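Local coordinates for protein putative mandelate racemase/muconate lactonizing enzyme (Bordetella bronchiseptica, PDB 3DDM) that is of unknown function but belongs to the enolase superfamily, joining a mandelate racemase/muconate lactonizing enzyme-type N-terminal domain to a TIM-barrel-like C-terminal domain, at residues S349-T354 and G358-G363; D126-R131 and W137-G142. The protein carries 1 engineered substitution. One frame throughout, in Å; residues are numbered along the deposited sequence.

Contact 1 (S349-T354 and G358-G363); sequences SPALAT and GRITLG
Ala351 and Thr354 of a short 3-10 segment, residues 350-354, lie against the chain after it has doubled back as the short strand 359-361; CA of Thr354 is 5.3 Å from CA of Ile360, and the CA of Ala351 is nearest that of Leu362. The unit belongs to the barrel domain of this enolase-superfamily protein, where strand 359-361 pairs antiparallel with strand 146-154, Ile360 bonding through its backbone to Ile147. It illustrates how one hydroxyl can tie a 3-10 segment to the neighbouring strand where the two backbones do not bond to each other. Thr354 OG1 accepts from Thr361 N at 3.0 Å, nearly straight at 167°, and donates to Ala351 O over 2.8 Å. This hydroxyl sits between its backbone N and carbonyl carbon (chi1 76°), turned inward to the strand, while CG2, anti to the carbonyl carbon, lies by Thr361 O. The result is a chain of two bonds from strand amide to hydroxyl to 3-10 carbonyl. Ala351 O thereby takes two donors, because Thr354 N also bonds to it in the 3-10 pattern.

Beside these bonds the contact is apolar. The methyl of Ala351 meets two branched side chains from one side: CD2 of Leu362 approaches it to 3.9 Å, and CD1 of Ile360 comes in at the end of its chain. Leu352 adds a looser touch, its CD2 reaching CG2 of Ile360. Leu362 also packs on Ala320 and His321 of helix 313-325, while Gln317 OE1 of that helix accepts from Ala351 N. The CB of Ile360 lies beside both oxygens, 3.5 Å from Thr354 OG1 and 3.6 Å from Ala351 O.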
ATOM      1  N   SER A 349      22.872  11.370  13.928  1.00 35.09           N
ATOM      2  CA  SER A 349      22.287  12.673  14.183  1.00 37.85           C
ATOM      3  C   SER A 349      23.133  13.505  15.132  1.00 37.95           C
ATOM      4  O   SER A 349      22.804  13.650  16.309  1.00 38.07           O
ATOM      5  CB  SER A 349      20.867  12.523  14.729  1.00 39.27           C
ATOM      6  OG  SER A 349      20.843  11.613  15.807  1.00 47.68           O
ATOM      7  N   PRO A 350      24.245  14.063  14.623  1.00 36.94           N
ATOM      8  CA  PRO A 350      25.167  14.896  15.400  1.00 36.73           C
ATOM      9  C   PRO A 350      24.569  16.167  15.977  1.00 37.27           C
ATOM     10  O   PRO A 350      25.120  16.744  16.916  1.00 39.55           O
ATOM     11  CB  PRO A 350      26.310  15.178  14.418  1.00 35.84           C
ATOM     12  CG  PRO A 350      25.714  14.927  13.068  1.00 38.48           C
ATOM     13  CD  PRO A 350      24.822  13.742  13.309  1.00 37.31           C
ATOM     14  N   ALA A 351      23.444  16.611  15.432  1.00 35.85           N
ATOM     15  CA  ALA A 351      22.814  17.821  15.946  1.00 35.02           C
ATOM     16  C   ALA A 351      22.413  17.612  17.402  1.00 34.54           C
ATOM     17  O   ALA A 351      22.317  18.560  18.182  1.00 34.64           O
ATOM     18  CB  ALA A 351      21.588  18.179  15.106  1.00 31.73           C
ATOM     19  N   LEU A 352      22.183  16.362  17.770  1.00 35.71           N
ATOM     20  CA  LEU A 352      21.780  16.062  19.136  1.00 37.71           C
ATOM     21  C   LEU A 352      22.865  16.347  20.157  1.00 37.57           C
ATOM     22  O   LEU A 352      22.562  16.625  21.317  1.00 38.27           O
ATOM     23  CB  LEU A 352      21.312  14.609  19.246  1.00 37.56           C
ATOM     24  CG  LEU A 352      19.891  14.404  18.718  1.00 39.61           C
ATOM     25  CD1 LEU A 352      19.468  12.939  18.839  1.00 39.30           C
ATOM     26  CD2 LEU A 352      18.954  15.302  19.505  1.00 37.49           C
ATOM     27  N   ALA A 353      24.123  16.291  19.725  1.00 38.12           N
ATOM     28  CA  ALA A 353      25.251  16.552  20.617  1.00 39.64           C
ATOM     29  C   ALA A 353      25.297  18.024  21.056  1.00 41.36           C
ATOM     30  O   ALA A 353      26.078  18.397  21.937  1.00 41.76           O
ATOM     31  CB  ALA A 353      26.559  16.149  19.943  1.00 37.35           C
ATOM     32  N   THR A 354      24.450  18.854  20.448  1.00 42.19           N
ATOM     33  CA  THR A 354      24.390  20.265  20.808  1.00 43.52           C
ATOM     34  C   THR A 354      23.191  20.495  21.712  1.00 44.64           C
ATOM     35  O   THR A 354      22.924  21.629  22.112  1.00 45.24           O
ATOM     36  CB  THR A 354      24.224  21.193  19.574  1.00 42.90           C
ATOM     37  OG1 THR A 354      22.873  21.137  19.115  1.00 45.10           O
ATOM     38  CG2 THR A 354      25.148  20.774  18.448  1.00 44.20           C
ATOM     39  N   GLY A 358      16.856  21.949  26.201  1.00 60.49           N
ATOM     40  CA  GLY A 358      15.816  21.516  25.290  1.00 57.21           C
ATOM     41  C   GLY A 358      15.908  22.016  23.858  1.00 54.12           C
ATOM     42  O   GLY A 358      14.916  21.948  23.126  1.00 54.47           O
ATOM     43  N   ARG A 359      17.069  22.510  23.443  1.00 50.08           N
ATOM     44  CA  ARG A 359      17.212  23.002  22.071  1.00 48.72           C
ATOM     45  C   ARG A 359      18.488  22.549  21.389  1.00 45.77           C
ATOM     46  O   ARG A 359      19.487  22.268  22.035  1.00 46.94           O
ATOM     47  CB  ARG A 359      17.157  24.528  22.030  1.00 50.02           C
ATOM     48  CG  ARG A 359      15.865  25.111  22.557  1.00 54.06           C
ATOM     49  CD  ARG A 359      15.886  26.613  22.476  1.00 57.85           C
ATOM     50  NE  ARG A 359      14.778  27.209  23.212  1.00 64.22           N
ATOM     51  CZ  ARG A 359      14.639  28.517  23.419  1.00 67.96           C
ATOM     52  NH1 ARG A 359      13.598  28.983  24.105  1.00 68.06           N
ATOM     53  NH2 ARG A 359      15.548  29.362  22.938  1.00 70.30           N
ATOM     54  N   ILE A 360      18.446  22.474  20.071  1.00 42.36           N
ATOM     55  CA  ILE A 360      19.613  22.071  19.317  1.00 40.74           C
ATOM     56  C   ILE A 360      19.842  23.083  18.201  1.00 39.63           C
ATOM     57  O   ILE A 360      18.941  23.849  17.856  1.00 38.08           O
ATOM     58  CB  ILE A 360      19.430  20.659  18.699  1.00 40.71           C
ATOM     59  CG1 ILE A 360      18.313  20.683  17.650  1.00 39.62           C
ATOM     60  CG2 ILE A 360      19.097  19.649  19.796  1.00 38.83           C
ATOM     61  CD1 ILE A 360      18.115  19.368  16.921  1.00 38.01           C
ATOM     62  N   THR A 361      21.059  23.106  17.671  1.00 38.75           N
ATOM     63  CA  THR A 361      21.400  23.991  16.570  1.00 39.86           C
ATOM     64  C   THR A 361      22.063  23.146  15.493  1.00 40.68           C
ATOM     65  O   THR A 361      22.919  22.300  15.772  1.00 40.91           O
ATOM     66  CB  THR A 361      22.338  25.116  17.009  1.00 40.29           C
ATOM     67  OG1 THR A 361      23.458  24.559  17.695  1.00 46.03           O
ATOM     68  CG2 THR A 361      21.615  26.076  17.932  1.00 40.48           C
ATOM     69  N   LEU A 362      21.644  23.374  14.255  1.00 42.12           N
ATOM     70  CA  LEU A 362      22.139  22.624  13.114  1.00 43.47           C
ATOM     71  C   LEU A 362      23.531  23.003  12.602  1.00 45.04           C
ATOM     72  O   LEU A 362      24.184  22.201  11.920  1.00 46.27           O
ATOM     73  CB  LEU A 362      21.116  22.726  11.980  1.00 43.46           C
ATOM     74  CG  LEU A 362      19.712  22.288  12.407  1.00 44.20           C
ATOM     75  CD1 LEU A 362      18.785  22.324  11.210  1.00 43.42           C
ATOM     76  CD2 LEU A 362      19.766  20.872  13.005  1.00 43.11           C
ATOM     77  N   GLY A 363      23.990  24.209  12.923  1.00 44.83           N
ATOM     78  CA  GLY A 363      25.298  24.628  12.451  1.00 44.26           C
ATOM     79  C   GLY A 363      25.281  24.951  10.969  1.00 44.90           C
ATOM     80  O   GLY A 363      24.219  24.963  10.340  1.00 46.49           O
TER

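Contact 2 (D126-R131 and W137-G142); sequences DLAARR and WAWLGG
Ala129, near the end of helix 110-131, and Trp139, on the last turn of helix 136-139, mark the nearest approach of the two backbones, with 5.8 Å between their CA atoms. Both segments belong to the mandelate racemase/muconate lactonizing enzyme-type N-terminal domain. Two consecutive helices joined by a brief connection thus meet at their C-terminal ends, and the second is closed by a Schellman motif with Gly141, at positive phi, as its C-prime residue. Across the gap a single indole meets two alanines. With CG anti to the backbone N (chi1 -172°), Trp139 extends its ring toward helix 110-131.

The five-membered ring lies against Ala129: its CB stands 4.2 Å from the ring centroid and 22° off the normal, a CH-pi contact over the face. Because Ala128 and Ala129 carry only methyl groups, the ring also comes close to the helix backbone, Trp139 CD1 lying 3.7 Å from Ala129 CA. The six-membered ring reaches Ala128, whose CB meets CZ2 obliquely at 3.5 Å. The contact is one of van der Waals and CH-pi packing, with no polar bond between the two segments.

Asp126 and Arg130 point away from the indole. Asp126 accepts from Trp54 N and from Leu368 N, and Arg130 NE is near its OD2 by charge alone, with no N-H aimed at the oxygen. Leu140, just beyond helix 136-139, packs on helices 287-300 and 313-325 of the barrel. The Schellman turn is completed by Gly142 N, which bonds to Trp137 O at 2.9 Å.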
ATOM      1  N   ASP A 126      19.534  17.250  -0.536  1.00 46.91           N
ATOM      2  CA  ASP A 126      20.782  17.196   0.212  1.00 46.33           C
ATOM      3  C   ASP A 126      21.917  17.406  -0.801  1.00 47.02           C
ATOM      4  O   ASP A 126      22.851  18.171  -0.560  1.00 47.48           O
ATOM      5  CB  ASP A 126      20.900  15.832   0.910  1.00 44.75           C
ATOM      6  CG  ASP A 126      22.204  15.664   1.662  1.00 44.15           C
ATOM      7  OD1 ASP A 126      22.516  16.504   2.534  1.00 43.59           O
ATOM      8  OD2 ASP A 126      22.917  14.679   1.376  1.00 43.62           O
ATOM      9  N   LEU A 127      21.813  16.736  -1.943  1.00 46.91           N
ATOM     10  CA  LEU A 127      22.807  16.865  -3.003  1.00 47.35           C
ATOM     11  C   LEU A 127      22.885  18.304  -3.505  1.00 47.71           C
ATOM     12  O   LEU A 127      23.972  18.861  -3.664  1.00 49.13           O
ATOM     13  CB  LEU A 127      22.454  15.937  -4.168  1.00 46.04           C
ATOM     14  CG  LEU A 127      23.159  16.127  -5.511  1.00 45.54           C
ATOM     15  CD1 LEU A 127      24.654  16.154  -5.321  1.00 47.16           C
ATOM     16  CD2 LEU A 127      22.760  14.995  -6.457  1.00 47.52           C
ATOM     17  N   ALA A 128      21.725  18.904  -3.749  1.00 47.61           N
ATOM     18  CA  ALA A 128      21.652  20.277  -4.242  1.00 47.33           C
ATOM     19  C   ALA A 128      22.209  21.277  -3.238  1.00 46.73           C
ATOM     20  O   ALA A 128      22.887  22.232  -3.617  1.00 47.57           O
ATOM     21  CB  ALA A 128      20.201  20.636  -4.587  1.00 45.60           C
ATOM     22  N   ALA A 129      21.912  21.059  -1.962  1.00 46.68           N
ATOM     23  CA  ALA A 129      22.371  21.949  -0.906  1.00 47.38           C
ATOM     24  C   ALA A 129      23.874  21.843  -0.761  1.00 47.99           C
ATOM     25  O   ALA A 129      24.559  22.844  -0.565  1.00 48.16           O
ATOM     26  CB  ALA A 129      21.691  21.603   0.409  1.00 46.85           C
ATOM     27  N   ARG A 130      24.390  20.623  -0.855  1.00 49.04           N
ATOM     28  CA  ARG A 130      25.829  20.413  -0.747  1.00 49.78           C
ATOM     29  C   ARG A 130      26.551  21.114  -1.896  1.00 51.21           C
ATOM     30  O   ARG A 130      27.504  21.864  -1.664  1.00 51.71           O
ATOM     31  CB  ARG A 130      26.155  18.920  -0.763  1.00 47.52           C
ATOM     32  CG  ARG A 130      26.209  18.285   0.607  1.00 48.01           C
ATOM     33  CD  ARG A 130      25.605  16.891   0.589  1.00 49.75           C
ATOM     34  NE  ARG A 130      26.160  16.001   1.604  1.00 53.67           N
ATOM     35  CZ  ARG A 130      26.343  16.322   2.882  1.00 56.43           C
ATOM     36  NH1 ARG A 130      26.018  17.529   3.324  1.00 58.52           N
ATOM     37  NH2 ARG A 130      26.847  15.432   3.724  1.00 56.73           N
ATOM     38  N   ARG A 131      26.090  20.878  -3.125  1.00 51.29           N
ATOM     39  CA  ARG A 131      26.708  21.492  -4.292  1.00 51.87           C
ATOM     40  C   ARG A 131      26.739  23.006  -4.163  1.00 51.35           C
ATOM     41  O   ARG A 131      27.687  23.651  -4.613  1.00 51.70           O
ATOM     42  CB  ARG A 131      25.980  21.096  -5.578  1.00 53.28           C
ATOM     43  CG  ARG A 131      26.269  19.670  -6.037  1.00 57.92           C
ATOM     44  CD  ARG A 131      25.876  19.461  -7.497  1.00 60.10           C
ATOM     45  NE  ARG A 131      26.434  20.512  -8.350  1.00 63.80           N
ATOM     46  CZ  ARG A 131      27.170  20.290  -9.439  1.00 65.86           C
ATOM     47  NH1 ARG A 131      27.448  19.047  -9.821  1.00 65.42           N
ATOM     48  NH2 ARG A 131      27.632  21.315 -10.152  1.00 66.37           N
ATOM     49  N   TRP A 137      18.955  23.748   5.859  1.00 43.18           N
ATOM     50  CA  TRP A 137      18.078  24.788   6.376  1.00 45.76           C
ATOM     51  C   TRP A 137      18.214  26.128   5.626  1.00 46.49           C
ATOM     52  O   TRP A 137      17.222  26.813   5.375  1.00 46.63           O
ATOM     53  CB  TRP A 137      18.304  24.992   7.882  1.00 46.62           C
ATOM     54  CG  TRP A 137      19.597  25.663   8.269  1.00 50.47           C
ATOM     55  CD1 TRP A 137      20.745  25.058   8.710  1.00 51.32           C
ATOM     56  CD2 TRP A 137      19.845  27.073   8.321  1.00 50.86           C
ATOM     57  NE1 TRP A 137      21.687  26.006   9.042  1.00 50.73           N
ATOM     58  CE2 TRP A 137      21.161  27.251   8.812  1.00 51.46           C
ATOM     59  CE3 TRP A 137      19.083  28.207   8.001  1.00 50.93           C
ATOM     60  CZ2 TRP A 137      21.728  28.518   8.994  1.00 51.72           C
ATOM     61  CZ3 TRP A 137      19.650  29.469   8.183  1.00 51.04           C
ATOM     62  CH2 TRP A 137      20.961  29.611   8.676  1.00 50.66           C
ATOM     63  N   ALA A 138      19.438  26.495   5.257  1.00 47.00           N
ATOM     64  CA  ALA A 138      19.669  27.749   4.539  1.00 46.52           C
ATOM     65  C   ALA A 138      19.138  27.643   3.112  1.00 46.34           C
ATOM     66  O   ALA A 138      18.517  28.578   2.598  1.00 45.80           O
ATOM     67  CB  ALA A 138      21.154  28.080   4.521  1.00 45.99           C
ATOM     68  N   TRP A 139      19.395  26.498   2.487  1.00 44.77           N
ATOM     69  CA  TRP A 139      18.944  26.208   1.133  1.00 45.00           C
ATOM     70  C   TRP A 139      17.411  26.341   1.038  1.00 45.34           C
ATOM     71  O   TRP A 139      16.878  26.934   0.100  1.00 43.99           O
ATOM     72  CB  TRP A 139      19.358  24.790   0.783  1.00 45.61           C
ATOM     73  CG  TRP A 139      19.134  24.400  -0.625  1.00 46.01           C
ATOM     74  CD1 TRP A 139      19.942  24.667  -1.682  1.00 45.61           C
ATOM     75  CD2 TRP A 139      18.087  23.557  -1.119  1.00 47.30           C
ATOM     76  NE1 TRP A 139      19.480  24.030  -2.807  1.00 47.43           N
ATOM     77  CE2 TRP A 139      18.339  23.340  -2.491  1.00 47.70           C
ATOM     78  CE3 TRP A 139      16.963  22.953  -0.534  1.00 47.92           C
ATOM     79  CZ2 TRP A 139      17.508  22.541  -3.294  1.00 47.86           C
ATOM     80  CZ3 TRP A 139      16.135  22.155  -1.336  1.00 47.40           C
ATOM     81  CH2 TRP A 139      16.416  21.959  -2.699  1.00 46.65           C
ATOM     82  N   LEU A 140      16.709  25.778   2.018  1.00 45.23           N
ATOM     83  CA  LEU A 140      15.252  25.849   2.067  1.00 44.38           C
ATOM     84  C   LEU A 140      14.780  27.282   2.355  1.00 44.96           C
ATOM     85  O   LEU A 140      13.591  27.519   2.589  1.00 46.51           O
ATOM     86  CB  LEU A 140      14.723  24.909   3.154  1.00 41.66           C
ATOM     87  CG  LEU A 140      14.991  23.418   2.947  1.00 41.32           C
ATOM     88  CD1 LEU A 140      14.715  22.647   4.236  1.00 39.12           C
ATOM     89  CD2 LEU A 140      14.132  22.914   1.807  1.00 38.76           C
ATOM     90  N   GLY A 141      15.709  28.231   2.355  1.00 43.60           N
ATOM     91  CA  GLY A 141      15.339  29.609   2.620  1.00 44.14           C
ATOM     92  C   GLY A 141      15.133  29.968   4.083  1.00 44.82           C
ATOM     93  O   GLY A 141      14.371  30.878   4.396  1.00 44.14           O
ATOM     94  N   GLY A 142      15.811  29.266   4.986  1.00 46.20           N
ATOM     95  CA  GLY A 142      15.671  29.568   6.405  1.00 48.15           C
ATOM     96  C   GLY A 142      16.640  30.652   6.847  1.00 49.28           C
ATOM     97  O   GLY A 142      17.584  30.972   6.123  1.00 50.03           O
TER

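The two contacts contrast a mixed and an apolar way of joining neighbouring elements, in the two domains of one chain. Contact 1, on the barrel side, is the larger (259 Å² against 141 Å²) and combines the bonds of a hydroxyl with methyl packing; contact 2, from the N-terminal domain, relies on an indole and two alanines. Both are partly buried, and each pairs segments separated by a short connection, yet they do not stand apart, although their centres are about 18 Å from each other. Gly363 O probably accepts from Trp137 NE1 at 3.0 Å, and Leu362 CB packs against Trp137 CD1, so contact 1 and contact 2 meet where these segments end and begin.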